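Local coordinates for protein nicotinate phosphoribosyltransferase (Porphyromonas gingivalis, PDB 2IM5) that probably catalyses the ATP-dependent synthesis of nicotinate ribonucleotide from nicotinate and phosphoribosyl diphosphate, a step on the way to NAD, at residues D250-D255 / V366-V371. Numbering follows the deposited sequence.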
loop_
_atom_site.group_PDB
_atom_site.type_symbol
_atom_site.label_atom_id
_atom_site.label_comp_id
_atom_site.label_asym_id
_atom_site.label_seq_id
_atom_site.Cartn_x
_atom_site.Cartn_y
_atom_site.Cartn_z
ATOM N N ASP A 250 7.339 4.306 10.321
ATOM C CA ASP A 250 6.685 5.554 10.731
ATOM C C ASP A 250 5.261 5.516 11.291
ATOM O O ASP A 250 4.719 6.573 11.626
ATOM C CB ASP A 250 6.726 6.542 9.558
ATOM C CG ASP A 250 5.805 6.133 8.417
ATOM O OD1 ASP A 250 5.552 4.922 8.257
ATOM O OD2 ASP A 250 5.334 7.018 7.667
ATOM N N THR A 251 4.664 4.330 11.405
ATOM C CA THR A 251 3.298 4.224 11.910
ATOM C C THR A 251 3.088 5.070 13.157
ATOM O O THR A 251 2.149 5.851 13.229
ATOM C CB THR A 251 2.925 2.774 12.238
ATOM O OG1 THR A 251 3.299 1.932 11.142
ATOM C CG2 THR A 251 1.410 2.655 12.474
ATOM N N TYR A 252 3.964 4.913 14.139
ATOM C CA TYR A 252 3.844 5.701 15.358
ATOM C C TYR A 252 5.101 6.526 15.519
ATOM O O TYR A 252 5.582 6.713 16.633
ATOM C CB TYR A 252 3.648 4.789 16.578
ATOM C CG TYR A 252 2.403 3.945 16.472
ATOM C CD1 TYR A 252 1.143 4.537 16.391
ATOM C CD2 TYR A 252 2.489 2.560 16.388
ATOM C CE1 TYR A 252 0.001 3.771 16.219
ATOM C CE2 TYR A 252 1.353 1.780 16.219
ATOM C CZ TYR A 252 0.111 2.393 16.132
ATOM O OH TYR A 252 -1.018 1.635 15.943
ATOM N N THR A 253 5.623 7.008 14.392
ATOM C CA THR A 253 6.837 7.810 14.389
ATOM C C THR A 253 8.060 6.903 14.327
ATOM O O THR A 253 8.148 5.910 15.052
ATOM C CB THR A 253 6.897 8.696 15.654
ATOM O OG1 THR A 253 6.347 9.991 15.360
ATOM C CG2 THR A 253 8.284 8.794 16.180
ATOM N N THR A 254 8.998 7.243 13.450
ATOM C CA THR A 254 10.214 6.463 13.296
ATOM C C THR A 254 11.114 6.509 14.534
ATOM O O THR A 254 11.829 5.544 14.810
ATOM C CB THR A 254 11.012 6.919 12.047
ATOM O OG1 THR A 254 10.294 6.536 10.868
ATOM C CG2 THR A 254 12.387 6.262 12.008
ATOM N N ASP A 255 11.078 7.606 15.287
ATOM C CA ASP A 255 11.896 7.688 16.497
ATOM C C ASP A 255 11.449 6.630 17.507
ATOM O O ASP A 255 12.280 6.015 18.178
ATOM C CB ASP A 255 11.813 9.082 17.140
ATOM C CG ASP A 255 12.557 10.147 16.332
ATOM O OD1 ASP A 255 13.406 9.778 15.489
ATOM O OD2 ASP A 255 12.307 11.353 16.552
ATOM N N VAL A 366 -4.939 4.637 14.705
ATOM C CA VAL A 366 -4.345 5.916 14.370
ATOM C C VAL A 366 -3.009 5.697 13.685
ATOM O O VAL A 366 -2.449 4.601 13.717
ATOM C CB VAL A 366 -4.125 6.804 15.623
ATOM C CG1 VAL A 366 -5.431 6.998 16.365
ATOM C CG2 VAL A 366 -3.093 6.185 16.531
ATOM N N LYS A 367 -2.514 6.751 13.052
ATOM C CA LYS A 367 -1.231 6.725 12.363
ATOM C C LYS A 367 -0.608 8.092 12.589
ATOM O O LYS A 367 -1.276 9.108 12.417
ATOM C CB LYS A 367 -1.424 6.485 10.866
ATOM C CG LYS A 367 -0.123 6.548 10.089
ATOM C CD LYS A 367 -0.367 6.437 8.604
ATOM C CE LYS A 367 0.876 6.840 7.828
ATOM N NZ LYS A 367 0.599 6.875 6.363
ATOM N N LEU A 368 0.663 8.121 12.974
ATOM C CA LEU A 368 1.328 9.386 13.246
ATOM C C LEU A 368 2.245 9.927 12.144
ATOM O O LEU A 368 2.277 11.137 11.908
ATOM C CB LEU A 368 2.102 9.271 14.556
ATOM C CG LEU A 368 1.280 8.833 15.779
ATOM C CD1 LEU A 368 2.173 8.828 17.014
ATOM C CD2 LEU A 368 0.097 9.774 15.984
ATOM N N SER A 369 2.983 9.048 11.474
ATOM C CA SER A 369 3.916 9.451 10.410
ATOM C C SER A 369 5.088 10.276 10.946
ATOM O O SER A 369 5.096 10.675 12.109
ATOM C CB SER A 369 3.203 10.265 9.323
ATOM O OG SER A 369 3.360 11.661 9.541
ATOM N N ASP A 370 6.076 10.531 10.092
ATOM C CA ASP A 370 7.245 11.304 10.487
ATOM C C ASP A 370 7.128 12.793 10.183
ATOM O O ASP A 370 8.098 13.535 10.304
ATOM C CB ASP A 370 8.508 10.758 9.820
ATOM C CG ASP A 370 8.960 9.439 10.421
ATOM O OD1 ASP A 370 8.813 9.265 11.648
ATOM O OD2 ASP A 370 9.472 8.584 9.671
ATOM N N VAL A 371 5.949 13.235 9.771
ATOM C CA VAL A 371 5.760 14.649 9.495
ATOM C C VAL A 371 4.977 15.249 10.652
ATOM O O VAL A 371 3.846 14.843 10.922
ATOM C CB VAL A 371 4.989 14.878 8.187
ATOM C CG1 VAL A 371 4.764 16.372 7.979
ATOM C CG2 VAL A 371 5.768 14.299 7.017
HETATM O O HOH W 1 -3.528 2.254 15.745
#
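The carboxylate of D370 grips T254 at two points. D370 OD1 accepts the backbone N-H of T254 at 2.7 Å in a nearly straight bond. T254 OG1 donates to D370 OD2 at 2.5 Å. Both oxygens use their syn lone pairs, and the two bonds together hold the carboxylate's rotation. In T254, OG1 stands beside its own backbone N (chi1 -70°), which turns it to the same acceptor group. T254 is the first residue of helix 254-260, and D370, in the loop after strand 363-364, reaches this helix start. The CB of D250 lies 3.4 Å from OD2 of D370, while the D250 carboxylate turns to S276.

Residues 250-253 form a type I beta turn just after strand 246-248 of the parallel sheet, in the part of the chain whose family belongs to the TIM-barrel class. Residues 366-371 pack along this turn. L368 N donates to T251 O at 2.7 Å. S369 N makes a weak bond to D250 O, which also accepts T253 N within the turn. D250 and K367 pack on H213, and T251 OG1 makes a weak hydrogen bond to its ND1. H213 is predicted to be phosphorylated by autocatalysis and is unmodified here.

The Y252 ring meets V366 at its edge, with V366 CG2 in the ring plane, 3.9 Å from Y252 CE1. The two side chains cross at about a right angle. T251 CG2 sits over the centre of one ring face. Y252 OH donates to a water at 2.6 Å, and V366 N donates to the same water.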